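Local coordinates for protein putative acetyltransferase (Clostridium difficile, PDB 3DSB) that probably transfers an acyl group to an acceptor molecule as a member of the GNAT acetyltransferase family, at residues N24-L27 with A28-E32; L36-D39 with V40-K43; R10-R13 with M14-D18; V59-F63 with D64-A68. All coordinates share one frame; numbering follows the deposited sequence. Where two conformers were deposited one is given.

In the fold
From the N terminus, interaction 3 comes first, closing the turn between strand 7-11 and helix 17-32. Interaction 1 then spans the last turns of that helix, interaction 2 forms the start of helix 38-50, and interaction 4 closes the hairpin of strands 56-62 and 65-77. The four follow one another in series; none nests in or crosses another. In space they form a chain of contacts. Y25 and A28 of interaction 1 pack on L36, M38 and L41 of interaction 2, joining the two helices near the second subunit. L17 on T42 links interactions 2 and 3. R10 and D16 of interaction 3 lie against T61 and V66 of interaction 4, where strands 7-11 and 56-62 are neighbours.

Interaction 1 of 4, residues N24-L27 with A28-E32; sequences NYNL and AKETE
N24 starts a run of regular helical bonds, its carbonyl O taking the N-H of A28 at 3.0 Å. The A28 methyl lies beside the same oxygen. At the polar end of the N24 side chain, ND2 donates to I20 O and to Q69, while OD1 accepts from W79 of the second subunit. Y25 O repeats the pattern with K29 N at 3.1 Å, and the Y25 ring meets N26 OD1 at its edge, in plane. N26 O receives E30 N at 2.9 Å. E30 also lays its side chain along that carbonyl: with CG anti to the carbonyl carbon (chi1 -57°), CG comes within 3.0 Å of N26 O, a tight approach. The extended chain then runs back along the helix, leaving OE1 3.7 Å from N26 CB. Its carboxylate is held by Y91 OH and by a salt bridge to R97, which should fix its rotation. L27 O is the next acceptor, taking T31 N at 2.9 Å. T31 OG1 also lies 3.0 Å from L27 O, and the methyls L27 CD1 and T31 CG2 touch at 3.6 Å as the two side chains cross obliquely. E32, salt-bridged to K34, borders a bound trimethyl glycine. The last turns of helix 17-32 are thus wedged between several elements: N24 and L27 rest on strand 82-92 through S89 and Y91, Y25 leans on M38 and L41 of helix 38-50, and W79 of the second subunit packs against L27, A28 and E32.

Interaction 2 of 4, residues L36-D39 with V40-K43; sequences LDMD and VLTK
M38 O is gripped twice by T42: the hydroxyl OG1 donates to it at 2.8 Å and the backbone N at 2.9 Å, the two arriving from opposite faces of the carbonyl plane. The hydroxyl gets there because OG1 stands anti to T42's own carbonyl carbon (chi1 -64°), beside its backbone N and over the preceding turn. Just ahead, D37 turns its carboxylate onto the N-H groups of the first helical turn. OD1 accepts V40 N at 3.0 Å, met from above the carboxylate plane rather than within it, and takes a weak, bent bond from D39 N. V40 CG2 presses against D37 CG at 3.5 Å, the two side chains crossing at about a right angle. On the outer side D39 forms a salt bridge with K43, one turn further along the helix. The extended lysine brings NZ to 3.0 Å from D39 OD2, on its syn side and 23° out of the carboxylate plane. The two aspartates near the helix start would probably interact favourably with its dipole. On the inner side L41 CD2 is shared: L36 CD1 and the selenium SE of M38, a selenomethionine, each lie 4.0 Å from it, M38 running alongside L41. W79 of the second subunit packs on L36, V40 and L41. Taken together, this is the start of an alpha helix with D37 as N-cap, reinforced by a hydrophobic staple between L36, the residue before the cap, and L41, the residue four beyond it.

Interaction 3 of 4, residues R10-R13 with M14-D18; sequences REAR and MDDLD
The turn between strand 7-11 and helix 17-32 is held shut by R10 and D16, which reach for each other from opposite directions. The guanidinium grips the carboxylate end-on, one nitrogen to each oxygen: NH1 to OD2 at 2.8 Å and NH2 to OD1 at 3.1 Å. Both oxygens use their syn lone pairs, and the two flat groups lie 16° apart, nearly coplanar. R10 takes CG between its backbone N and carbonyl carbon (chi1 56°), then stretches straight from CG to NE along the turn. NH1 has a second acceptor, E11 O, at 3.0 Å, which locks the plane of the group further. D16 OD2 is gripped twice, since R13 N also donates to it at 2.8 Å from above the carboxylate plane. In return D16 N gives its hydrogen to R13 O at 2.9 Å. The R13 guanidinium lies nearly parallel over one face of the R10 group, R10 CZ sitting 3.6 Å above the centre of the R13 plane, and the nearby carboxylate probably eases this meeting of positive charges. A bidentate arginine-aspartate salt bridge thus joins the sheet edge to the 3-10 turn 14-16 at the first beta-to-alpha connection of the GNAT fold.

Interaction 4 of 4, residues V59-F63 with D64-A68; sequences VYTVF and DKVVA
F63 and D64 both take left-handed backbone torsions, phi 48° and 78°, and so bend the chain into a type I' turn that sets V62 opposite K65. That pair is bonded both ways: V62 N to K65 O at 2.9 Å, and K65 N to V62 O at 3.0 Å. T61 holds OG1 between its backbone N and carbonyl carbon (chi1 68°), where a water bridges it to the turn, 2.8 Å from T61 OG1 and 2.9 Å from D64 N. T61 CG2 is left to meet V66 CG2 at 3.8 Å, and V66 also packs obliquely against V59, methyl to methyl. Farther along, Y60 faces two residues, V67 and A68, as a classic beta bulge. Y60 O receives V67 N in an almost straight bond of 2.9 Å, while Y60 N donates to A68 O at 3.0 Å. At the bulge V67 CG2 comes to 3.7 Å from Y60 CD2 and also touches V62 CG2. The turn thus closes the hairpin, and the bulge follows a few residues along strand 65-77. V59 and V66 meet helix 17-32 through T19, I20 and F23, Y60 and A68 turn to I101 of helix 101-115, and strand 7-11 flanks strand 56-62, with R10 and E8 hydrogen-bonded to V59 and T61 through the backbone.

Interaction 1 of 4, residues N24-L27 with A28-E32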
loop_
_atom_site.group_PDB
_atom_site.type_symbol
_atom_site.label_atom_id
_atom_site.label_comp_id
_atom_site.label_asym_id
_atom_site.label_seq_id
_atom_site.Cartn_x
_atom_site.Cartn_y
_atom_site.Cartn_z
ATOM N N ASN A 24 -7.821 18.228 -1.655
ATOM C CA ASN A 24 -8.230 16.933 -1.125
ATOM C C ASN A 24 -9.590 16.966 -0.436
ATOM O O ASN A 24 -10.384 16.017 -0.599
ATOM C CB ASN A 24 -7.136 16.384 -0.225
ATOM C CG ASN A 24 -6.118 15.623 -1.026
ATOM O OD1 ASN A 24 -6.340 14.443 -1.358
ATOM N ND2 ASN A 24 -5.046 16.302 -1.432
ATOM N N TYR A 25 -9.863 18.061 0.277
ATOM C CA TYR A 25 -11.184 18.287 0.849
ATOM C C TYR A 25 -12.195 18.275 -0.296
ATOM O O TYR A 25 -13.248 17.574 -0.219
ATOM C CB TYR A 25 -11.245 19.606 1.622
ATOM C CG TYR A 25 -12.602 19.865 2.206
ATOM C CD1 TYR A 25 -12.919 19.405 3.484
ATOM C CD2 TYR A 25 -13.564 20.535 1.484
ATOM C CE1 TYR A 25 -14.164 19.617 4.029
ATOM C CE2 TYR A 25 -14.835 20.747 2.015
ATOM C CZ TYR A 25 -15.126 20.287 3.284
ATOM O OH TYR A 25 -16.386 20.497 3.834
ATOM N N ASN A 26 -11.910 19.030 -1.369
ATOM C CA ASN A 26 -12.889 19.072 -2.465
ATOM C C ASN A 26 -13.075 17.719 -3.128
ATOM O O ASN A 26 -14.187 17.345 -3.515
ATOM C CB ASN A 26 -12.443 20.070 -3.533
ATOM C CG ASN A 26 -12.522 21.520 -3.072
ATOM O OD1 ASN A 26 -13.105 21.822 -2.047
ATOM N ND2 ASN A 26 -11.934 22.429 -3.858
ATOM N N LEU A 27 -11.974 16.989 -3.309
ATOM C CA LEU A 27 -12.019 15.677 -3.932
ATOM C C LEU A 27 -12.920 14.705 -3.173
ATOM O O LEU A 27 -13.744 13.996 -3.753
ATOM C CB LEU A 27 -10.610 15.090 -3.987
ATOM C CG LEU A 27 -10.402 13.669 -4.504
ATOM C CD1 LEU A 27 -10.926 13.480 -5.954
ATOM C CD2 LEU A 27 -8.934 13.181 -4.387
ATOM N N ALA A 28 -12.730 14.655 -1.873
ATOM C CA ALA A 28 -13.402 13.651 -1.052
ATOM C C ALA A 28 -14.872 13.973 -1.065
ATOM O O ALA A 28 -15.738 13.042 -1.143
ATOM C CB ALA A 28 -12.832 13.687 0.350
ATOM N N LYS A 29 -15.203 15.268 -1.046
ATOM C CA LYS A 29 -16.634 15.601 -1.139
ATOM C C LYS A 29 -17.193 15.195 -2.496
ATOM O O LYS A 29 -18.247 14.526 -2.582
ATOM C CB LYS A 29 -16.883 17.073 -0.865
ATOM C CG LYS A 29 -18.376 17.455 -0.970
ATOM C CD LYS A 29 -19.246 16.821 0.131
ATOM C CE LYS A 29 -20.740 17.224 -0.012
ATOM N NZ LYS A 29 -21.764 16.319 0.665
ATOM N N GLU A 30 -16.506 15.584 -3.573
ATOM C CA GLU A 30 -17.069 15.361 -4.917
ATOM C C GLU A 30 -17.150 13.884 -5.340
ATOM O O GLU A 30 -18.119 13.517 -6.048
ATOM C CB GLU A 30 -16.265 16.190 -5.968
ATOM C CG GLU A 30 -16.197 17.728 -5.727
ATOM C CD GLU A 30 -15.162 18.460 -6.671
ATOM O OE1 GLU A 30 -14.730 19.616 -6.379
ATOM O OE2 GLU A 30 -14.815 17.843 -7.707
ATOM N N THR A 31 -16.197 13.038 -4.919
ATOM C CA THR A 31 -16.039 11.633 -5.398
ATOM C C THR A 31 -16.379 10.452 -4.455
ATOM O O THR A 31 -16.534 9.293 -4.919
ATOM C CB THR A 31 -14.618 11.321 -5.955
ATOM O OG1 THR A 31 -13.673 11.178 -4.883
ATOM C CG2 THR A 31 -14.166 12.366 -6.944
ATOM N N GLU A 32 -16.445 10.727 -3.152
ATOM C CA GLU A 32 -16.757 9.714 -2.135
ATOM C C GLU A 32 -17.864 10.226 -1.211
ATOM O O GLU A 32 -18.228 9.574 -0.222
ATOM C CB GLU A 32 -15.509 9.350 -1.317
ATOM C CG GLU A 32 -14.511 8.507 -2.085
ATOM C CD GLU A 32 -13.313 8.084 -1.281
ATOM O OE1 GLU A 32 -13.427 7.853 -0.054
ATOM O OE2 GLU A 32 -12.230 7.944 -1.897
#

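Interaction 2 of 4, residues L36-D39 with V40-K43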
loop_
_atom_site.group_PDB
_atom_site.type_symbol
_atom_site.label_atom_id
_atom_site.label_comp_id
_atom_site.label_asym_id
_atom_site.label_seq_id
_atom_site.Cartn_x
_atom_site.Cartn_y
_atom_site.Cartn_z
ATOM N N LEU A 36 -14.190 15.948 4.932
ATOM C CA LEU A 36 -13.047 15.629 5.744
ATOM C C LEU A 36 -12.842 16.636 6.865
ATOM O O LEU A 36 -13.037 17.836 6.697
ATOM C CB LEU A 36 -11.779 15.561 4.898
ATOM C CG LEU A 36 -11.733 14.434 3.847
ATOM C CD1 LEU A 36 -10.539 14.597 2.918
ATOM C CD2 LEU A 36 -11.731 13.073 4.544
ATOM N N ASP A 37 -12.345 16.126 7.987
ATOM C CA ASP A 37 -11.879 16.966 9.102
ATOM C C ASP A 37 -10.603 17.703 8.686
ATOM O O ASP A 37 -9.583 17.064 8.402
ATOM C CB ASP A 37 -11.632 16.012 10.276
ATOM C CG ASP A 37 -11.110 16.698 11.516
ATOM O OD1 ASP A 37 -10.220 17.582 11.442
ATOM O OD2 ASP A 37 -11.489 16.211 12.608
HETATM N N MSE A 38 -10.660 19.037 8.603
HETATM C CA MSE A 38 -9.531 19.794 8.089
HETATM C C MSE A 38 -8.334 19.799 8.998
HETATM O O MSE A 38 -7.218 19.931 8.517
HETATM C CB MSE A 38 -9.916 21.247 7.763
HETATM C CG MSE A 38 -10.816 21.414 6.542
HETATM SE SE MSE A 38 -9.829 21.056 4.888
HETATM C CE MSE A 38 -8.449 22.428 5.012
ATOM N N ASP A 39 -8.549 19.658 10.307
ATOM C CA ASP A 39 -7.401 19.579 11.210
ATOM C C ASP A 39 -6.605 18.310 10.871
ATOM O O ASP A 39 -5.383 18.348 10.714
ATOM C CB ASP A 39 -7.867 19.553 12.681
ATOM C CG ASP A 39 -6.714 19.581 13.641
ATOM O OD1 ASP A 39 -5.934 20.531 13.582
ATOM O OD2 ASP A 39 -6.552 18.601 14.407
ATOM N N VAL A 40 -7.320 17.193 10.767
ATOM C CA VAL A 40 -6.673 15.915 10.490
ATOM C C VAL A 40 -6.026 15.889 9.105
ATOM O O VAL A 40 -4.864 15.467 8.952
ATOM C CB VAL A 40 -7.699 14.761 10.616
ATOM C CG1 VAL A 40 -7.104 13.443 10.192
ATOM C CG2 VAL A 40 -8.251 14.701 12.048
ATOM N N LEU A 41 -6.765 16.371 8.105
ATOM C CA LEU A 41 -6.267 16.369 6.734
ATOM C C LEU A 41 -5.017 17.250 6.616
ATOM O O LEU A 41 -4.042 16.879 5.961
ATOM C CB LEU A 41 -7.365 16.861 5.787
ATOM C CG LEU A 41 -6.939 17.145 4.345
ATOM C CD1 LEU A 41 -6.451 15.838 3.667
ATOM C CD2 LEU A 41 -8.127 17.741 3.575
ATOM N N THR A 42 -5.058 18.439 7.228
ATOM C CA THR A 42 -3.892 19.339 7.146
ATOM C C THR A 42 -2.650 18.657 7.704
ATOM O O THR A 42 -1.580 18.703 7.104
ATOM C CB THR A 42 -4.209 20.674 7.823
ATOM O OG1 THR A 42 -5.281 21.298 7.080
ATOM C CG2 THR A 42 -2.931 21.562 7.811
ATOM N N LYS A 43 -2.818 17.995 8.853
ATOM C CA LYS A 43 -1.703 17.268 9.462
ATOM C C LYS A 43 -1.219 16.130 8.545
ATOM O O LYS A 43 -0.006 15.899 8.422
ATOM C CB LYS A 43 -2.107 16.653 10.809
ATOM C CG LYS A 43 -2.254 17.686 11.929
ATOM C CD LYS A 43 -2.813 17.096 13.204
ATOM C CE LYS A 43 -3.050 18.205 14.226
ATOM N NZ LYS A 43 -3.811 17.686 15.372
#

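Interaction 3 of 4, residues R10-R13 with M14-D18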
loop_
_atom_site.group_PDB
_atom_site.type_symbol
_atom_site.label_atom_id
_atom_site.label_comp_id
_atom_site.label_asym_id
_atom_site.label_seq_id
_atom_site.Cartn_x
_atom_site.Cartn_y
_atom_site.Cartn_z
ATOM N N ARG A 10 5.564 19.293 -11.238
ATOM C CA ARG A 10 6.706 19.244 -10.358
ATOM C C ARG A 10 6.301 18.574 -9.057
ATOM O O ARG A 10 5.122 18.522 -8.684
ATOM C CB ARG A 10 7.206 20.653 -10.031
ATOM C CG ARG A 10 6.155 21.616 -9.403
ATOM C CD ARG A 10 6.810 22.846 -8.737
ATOM N NE ARG A 10 5.839 23.801 -8.216
ATOM C CZ ARG A 10 5.237 23.720 -7.033
ATOM N NH1 ARG A 10 5.460 22.675 -6.215
ATOM N NH2 ARG A 10 4.360 24.659 -6.693
ATOM N N GLU A 11 7.303 18.128 -8.328
ATOM C CA GLU A 11 7.057 17.656 -6.981
ATOM C C GLU A 11 6.488 18.802 -6.140
ATOM O O GLU A 11 6.850 19.987 -6.298
ATOM C CB GLU A 11 8.368 17.118 -6.382
ATOM C CG GLU A 11 8.832 15.822 -7.064
ATOM C CD GLU A 11 10.059 15.145 -6.418
ATOM O OE1 GLU A 11 10.551 15.659 -5.393
ATOM O OE2 GLU A 11 10.492 14.092 -6.963
ATOM N N ALA A 12 5.585 18.473 -5.212
ATOM C CA ALA A 12 5.074 19.492 -4.308
ATOM C C ALA A 12 6.159 19.994 -3.355
ATOM O O ALA A 12 7.184 19.337 -3.175
ATOM C CB ALA A 12 3.860 18.940 -3.522
ATOM N N ARG A 13 5.891 21.158 -2.778
ATOM C CA ARG A 13 6.728 21.825 -1.764
ATOM C C ARG A 13 5.871 22.159 -0.546
ATOM O O ARG A 13 4.632 22.149 -0.646
ATOM C CB ARG A 13 7.328 23.131 -2.358
ATOM C CG ARG A 13 8.114 22.930 -3.652
ATOM C CD ARG A 13 8.877 24.174 -4.045
ATOM N NE ARG A 13 8.053 25.205 -4.673
ATOM C CZ ARG A 13 8.146 25.603 -5.955
ATOM N NH1 ARG A 13 8.996 25.036 -6.807
ATOM N NH2 ARG A 13 7.363 26.575 -6.390
HETATM N N MSE A 14 6.498 22.479 0.590
HETATM C CA MSE A 14 5.742 22.824 1.803
HETATM C C MSE A 14 4.774 23.991 1.590
HETATM O O MSE A 14 3.691 24.008 2.180
HETATM C CB MSE A 14 6.673 23.082 3.003
HETATM C CG MSE A 14 5.943 23.342 4.326
HETATM SE SE MSE A 14 4.724 21.888 4.869
HETATM C CE MSE A 14 6.018 20.470 4.854
ATOM N N ASP A 15 5.144 24.966 0.747
ATOM C CA ASP A 15 4.228 26.074 0.427
ATOM C C ASP A 15 2.922 25.676 -0.249
ATOM O O ASP A 15 1.982 26.457 -0.283
ATOM C CB ASP A 15 4.931 27.113 -0.454
ATOM C CG ASP A 15 5.672 28.146 0.364
ATOM O OD1 ASP A 15 6.059 29.183 -0.219
ATOM O OD2 ASP A 15 5.837 27.932 1.594
ATOM N N ASP A 16 2.882 24.467 -0.809
ATOM C CA ASP A 16 1.675 23.975 -1.458
ATOM C C ASP A 16 0.672 23.361 -0.464
ATOM O O ASP A 16 -0.431 22.952 -0.872
ATOM C CB ASP A 16 2.061 22.876 -2.426
ATOM C CG ASP A 16 2.966 23.345 -3.554
ATOM O OD1 ASP A 16 2.779 24.486 -4.060
ATOM O OD2 ASP A 16 3.813 22.522 -3.956
ATOM N N LEU A 17 1.036 23.301 0.811
ATOM C CA LEU A 17 0.192 22.644 1.823
ATOM C C LEU A 17 -1.269 23.082 1.763
ATOM O O LEU A 17 -2.173 22.257 1.724
ATOM C CB LEU A 17 0.744 22.886 3.246
ATOM C CG LEU A 17 -0.163 22.476 4.432
ATOM C CD1 LEU A 17 -0.356 20.958 4.457
ATOM C CD2 LEU A 17 0.391 22.894 5.776
ATOM N N ASP A 18 -1.527 24.386 1.815
ATOM C CA ASP A 18 -2.913 24.805 1.928
ATOM C C ASP A 18 -3.726 24.443 0.695
ATOM O O ASP A 18 -4.883 24.011 0.804
ATOM C CB ASP A 18 -3.009 26.321 2.181
ATOM C CG ASP A 18 -2.585 26.708 3.581
ATOM O OD1 ASP A 18 -2.278 25.811 4.400
ATOM O OD2 ASP A 18 -2.559 27.930 3.861
#

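Interaction 4 of 4, residues V59-F63 with D64-A68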
loop_
_atom_site.group_PDB
_atom_site.type_symbol
_atom_site.label_atom_id
_atom_site.label_comp_id
_atom_site.label_asym_id
_atom_site.label_seq_id
_atom_site.Cartn_x
_atom_site.Cartn_y
_atom_site.Cartn_z
ATOM N N VAL A 59 2.264 18.342 -8.511
ATOM C CA VAL A 59 1.270 19.340 -8.835
ATOM C C VAL A 59 1.513 19.845 -10.258
ATOM O O VAL A 59 2.660 19.878 -10.760
ATOM C CB VAL A 59 1.334 20.536 -7.841
ATOM C CG1 VAL A 59 0.819 20.104 -6.477
ATOM C CG2 VAL A 59 2.778 21.130 -7.716
ATOM N N TYR A 60 0.386 20.183 -10.882
ATOM C CA TYR A 60 0.369 20.807 -12.217
ATOM C C TYR A 60 0.227 22.313 -12.008
ATOM O O TYR A 60 -0.661 22.756 -11.302
ATOM C CB TYR A 60 -0.802 20.238 -12.998
ATOM C CG TYR A 60 -0.857 20.577 -14.468
ATOM C CD1 TYR A 60 -0.502 19.629 -15.431
ATOM C CD2 TYR A 60 -1.329 21.818 -14.891
ATOM C CE1 TYR A 60 -0.570 19.929 -16.805
ATOM C CE2 TYR A 60 -1.425 22.111 -16.226
ATOM C CZ TYR A 60 -1.063 21.169 -17.173
ATOM O OH TYR A 60 -1.170 21.497 -18.502
ATOM N N THR A 61 1.178 23.087 -12.552
ATOM C CA THR A 61 1.150 24.540 -12.328
ATOM C C THR A 61 1.088 25.301 -13.639
ATOM O O THR A 61 1.632 24.860 -14.670
ATOM C CB THR A 61 2.389 25.031 -11.502
ATOM O OG1 THR A 61 3.585 24.884 -12.274
ATOM C CG2 THR A 61 2.526 24.218 -10.198
ATOM N N VAL A 62 0.423 26.446 -13.573
ATOM C CA VAL A 62 0.243 27.307 -14.742
ATOM C C VAL A 62 0.639 28.704 -14.307
ATOM O O VAL A 62 -0.031 29.295 -13.475
ATOM C CB VAL A 62 -1.222 27.287 -15.221
ATOM C CG1 VAL A 62 -1.414 28.274 -16.399
ATOM C CG2 VAL A 62 -1.677 25.843 -15.616
ATOM N N PHE A 63 1.749 29.216 -14.863
ATOM C CA PHE A 63 2.312 30.503 -14.396
ATOM C C PHE A 63 2.403 30.526 -12.884
ATOM O O PHE A 63 1.979 31.492 -12.226
ATOM C CB PHE A 63 1.514 31.705 -14.933
ATOM C CG PHE A 63 1.836 32.042 -16.368
ATOM C CD1 PHE A 63 1.368 31.236 -17.416
ATOM C CD2 PHE A 63 2.635 33.161 -16.676
ATOM C CE1 PHE A 63 1.665 31.512 -18.725
ATOM C CE2 PHE A 63 2.898 33.471 -18.030
ATOM C CZ PHE A 63 2.414 32.627 -19.039
ATOM N N ASP A 64 2.912 29.402 -12.356
ATOM C CA ASP A 64 3.163 29.195 -10.921
ATOM C C ASP A 64 1.962 28.867 -10.062
ATOM O O ASP A 64 2.138 28.525 -8.891
ATOM C CB ASP A 64 3.935 30.362 -10.295
ATOM C CG ASP A 64 5.250 30.640 -11.007
ATOM O OD1 ASP A 64 5.945 29.677 -11.423
ATOM O OD2 ASP A 64 5.565 31.857 -11.157
ATOM N N LYS A 65 0.755 28.974 -10.621
ATOM C CA LYS A 65 -0.459 28.644 -9.873
ATOM C C LYS A 65 -0.687 27.141 -9.892
ATOM O O LYS A 65 -0.748 26.549 -10.971
ATOM C CB LYS A 65 -1.658 29.338 -10.512
ATOM C CG LYS A 65 -2.968 29.098 -9.797
ATOM C CD LYS A 65 -4.104 29.831 -10.517
ATOM C CE LYS A 65 -5.470 29.456 -9.932
ATOM N NZ LYS A 65 -5.527 29.587 -8.445
ATOM N N VAL A 66 -0.798 26.542 -8.707
ATOM C CA VAL A 66 -1.094 25.124 -8.609
ATOM C C VAL A 66 -2.585 24.921 -8.937
ATOM O O VAL A 66 -3.443 25.480 -8.251
ATOM C CB VAL A 66 -0.803 24.612 -7.202
ATOM C CG1 VAL A 66 -1.427 23.214 -7.021
ATOM C CG2 VAL A 66 0.702 24.601 -6.936
ATOM N N VAL A 67 -2.889 24.110 -9.961
ATOM C CA VAL A 67 -4.262 23.896 -10.393
ATOM C C VAL A 67 -4.689 22.406 -10.367
ATOM O O VAL A 67 -5.841 22.087 -10.660
ATOM C CB VAL A 67 -4.526 24.467 -11.806
ATOM C CG1 VAL A 67 -4.181 25.960 -11.854
ATOM C CG2 VAL A 67 -3.699 23.742 -12.849
ATOM N N ALA A 68 -3.753 21.497 -10.055
ATOM C CA ALA A 68 -4.105 20.070 -9.921
ATOM C C ALA A 68 -3.047 19.342 -9.165
ATOM O O ALA A 68 -1.924 19.825 -9.029
ATOM C CB ALA A 68 -4.295 19.428 -11.284
HETATM O O HOH W 1 4.091 27.173 -13.790
#